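Local coordinates for protein beta-N-acetylhexosaminidase (Streptomyces plicatus, PDB 1JAK) that hydrolyses terminal N-acetylhexosamine residues from glycoconjugates as a family 20 glycoside hydrolase, probably by substrate-assisted catalysis in which the substrate's own acetamido group takes part, at residues V443-W448 with P464-V469. Residues are numbered along the deposited sequence; the frame is centred on the assembly and turned at random.
Sequences VEAPLW and PRLPGV. With IFG ((2R,3R,4S,5R)-2-acetamido-3,4-dihydroxy-5-hydroxymethyl-piperidine), chain F.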
# COMPACT_ATOMS: atom_id res chain seq x y z
N VAL A 443 0.28 3.54 9.17
CA VAL A 443 0.29 2.09 9.12
C VAL A 443 0.61 1.55 7.73
O VAL A 443 0.58 2.29 6.75
CB VAL A 443 -1.09 1.54 9.53
CG1 VAL A 443 -1.47 2.05 10.91
CG2 VAL A 443 -2.15 1.97 8.50
N GLU A 444 0.90 0.26 7.65
CA GLU A 444 1.18 -0.38 6.38
C GLU A 444 0.71 -1.82 6.41
O GLU A 444 0.75 -2.47 7.46
CB GLU A 444 2.68 -0.34 6.06
CG GLU A 444 3.02 -1.00 4.72
CD GLU A 444 4.43 -0.72 4.25
OE1 GLU A 444 4.78 0.47 4.09
OE2 GLU A 444 5.19 -1.69 4.02
N ALA A 445 0.26 -2.32 5.27
CA ALA A 445 -0.20 -3.70 5.14
C ALA A 445 0.71 -4.39 4.12
O ALA A 445 0.52 -4.26 2.91
CB ALA A 445 -1.64 -3.74 4.65
N PRO A 446 1.73 -5.13 4.60
CA PRO A 446 2.64 -5.82 3.68
C PRO A 446 2.10 -7.15 3.19
O PRO A 446 1.50 -7.91 3.95
CB PRO A 446 3.91 -6.03 4.53
CG PRO A 446 3.76 -5.03 5.67
CD PRO A 446 2.29 -5.09 5.96
N LEU A 447 2.33 -7.44 1.91
CA LEU A 447 1.91 -8.71 1.33
C LEU A 447 3.16 -9.41 0.82
O LEU A 447 3.69 -9.09 -0.24
CB LEU A 447 0.92 -8.49 0.17
CG LEU A 447 0.41 -9.77 -0.52
CD1 LEU A 447 -0.15 -10.75 0.51
CD2 LEU A 447 -0.66 -9.40 -1.55
N TRP A 448 3.64 -10.37 1.62
CA TRP A 448 4.83 -11.15 1.27
C TRP A 448 4.41 -12.26 0.32
O TRP A 448 3.30 -12.77 0.40
CB TRP A 448 5.46 -11.70 2.55
CG TRP A 448 5.89 -10.60 3.47
CD1 TRP A 448 5.25 -10.17 4.60
CD2 TRP A 448 7.03 -9.76 3.31
NE1 TRP A 448 5.92 -9.10 5.15
CE2 TRP A 448 7.02 -8.83 4.38
CE3 TRP A 448 8.06 -9.69 2.36
CZ2 TRP A 448 8.01 -7.85 4.53
CZ3 TRP A 448 9.05 -8.72 2.51
CH2 TRP A 448 9.01 -7.81 3.59
N PRO A 464 -10.34 -10.04 2.67
CA PRO A 464 -10.85 -8.73 3.07
C PRO A 464 -10.12 -7.88 4.11
O PRO A 464 -10.69 -6.92 4.62
CB PRO A 464 -12.25 -9.08 3.55
CG PRO A 464 -11.97 -10.33 4.34
CD PRO A 464 -10.99 -11.11 3.45
N ARG A 465 -8.87 -8.21 4.44
CA ARG A 465 -8.16 -7.43 5.45
C ARG A 465 -7.58 -6.09 4.96
O ARG A 465 -7.39 -5.17 5.76
CB ARG A 465 -7.04 -8.28 6.07
CG ARG A 465 -7.57 -9.47 6.88
CD ARG A 465 -6.45 -10.40 7.35
NE ARG A 465 -5.75 -11.01 6.22
CZ ARG A 465 -4.89 -12.01 6.33
NH1 ARG A 465 -4.61 -12.53 7.52
NH2 ARG A 465 -4.30 -12.50 5.25
N LEU A 466 -7.32 -5.99 3.66
CA LEU A 466 -6.76 -4.77 3.09
C LEU A 466 -7.54 -3.48 3.41
O LEU A 466 -6.95 -2.47 3.79
CB LEU A 466 -6.62 -4.92 1.57
CG LEU A 466 -5.94 -3.77 0.82
CD1 LEU A 466 -4.46 -3.71 1.18
CD2 LEU A 466 -6.11 -3.98 -0.68
N PRO A 467 -8.87 -3.50 3.25
CA PRO A 467 -9.65 -2.29 3.55
C PRO A 467 -9.55 -1.87 5.01
O PRO A 467 -9.56 -0.68 5.33
CB PRO A 467 -11.08 -2.69 3.18
CG PRO A 467 -10.90 -3.76 2.15
CD PRO A 467 -9.74 -4.56 2.70
N GLY A 468 -9.46 -2.86 5.90
CA GLY A 468 -9.37 -2.59 7.32
C GLY A 468 -8.14 -1.80 7.72
O GLY A 468 -8.22 -0.88 8.53
N VAL A 469 -6.98 -2.16 7.16
CA VAL A 469 -5.75 -1.45 7.49
C VAL A 469 -5.82 -0.03 6.94
O VAL A 469 -5.29 0.91 7.54
CB VAL A 469 -4.52 -2.17 6.93
CG1 VAL A 469 -3.24 -1.47 7.39
CG2 VAL A 469 -4.53 -3.63 7.40
N1 IFG F . 9.65 -11.75 7.70
C2 IFG F . 10.47 -11.21 6.59
C3 IFG F . 9.78 -11.17 5.17
C4 IFG F . 8.89 -12.40 4.88
C5 IFG F . 7.91 -12.58 6.05
C6 IFG F . 6.92 -13.72 5.91
C7 IFG F . 10.03 -8.91 7.36
C8 IFG F . 10.39 -7.49 7.70
C9 IFG F . 8.63 -12.77 7.39
N2 IFG F . 10.94 -9.85 6.94
O7 IFG F . 8.86 -9.22 7.48
O3 IFG F . 10.77 -11.06 4.16
O4 IFG F . 9.72 -13.55 4.79
O6 IFG F . 5.77 -13.52 6.73
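Val469 of helix 465-474 packs its side chain against Val443 and Ala445 of strand 440-447. Its CB lies 4.0 Å from Ala445 CB, close enough for direct apolar contact. At the branch, CG1 is set anti to the backbone N (chi1 -176°), which carries it between two strand residues: it lies 3.8 Å from Val443 CG2 and 3.9 Å from Ala445 CB. The other methyl, CG2, also meets Ala445 CB, so all three carbons of this side chain touch the one methyl of Ala445. The side chains of Val443 and Val469 pass each other in opposite directions, and Val443 CG2 comes within 3.5 Å of Val469 O. Leu466, one helical turn earlier, adds a looser contact, its CD1 4.5 Å from Ala445 CB. All five touching residues are buried; their side chains meet through apolar carbons, no hydrogen bond crosses the interface, and the carbonyl oxygen of Val469 is the one polar atom met.

This is strand-to-helix packing in the (beta/alpha)8 barrel: strand 440-447 is the eighth barrel strand in chain order, and the segment axes run nearly antiparallel, at 159°. Glu444 points away from the helix, and its carboxylate hydrogen-bonds to Ser161 OG through OE1 and to His192 ND1 through OE2. Beyond the strand's end, Trp448 enters the inhibitor pocket. One face of its indole receives the piperidine, with IFG C3 3.4 Å above the plane over the ring centre; Asp401 and Glu450 hydrogen-bond the same ligand, while His194 meets Trp448 edge-to-face.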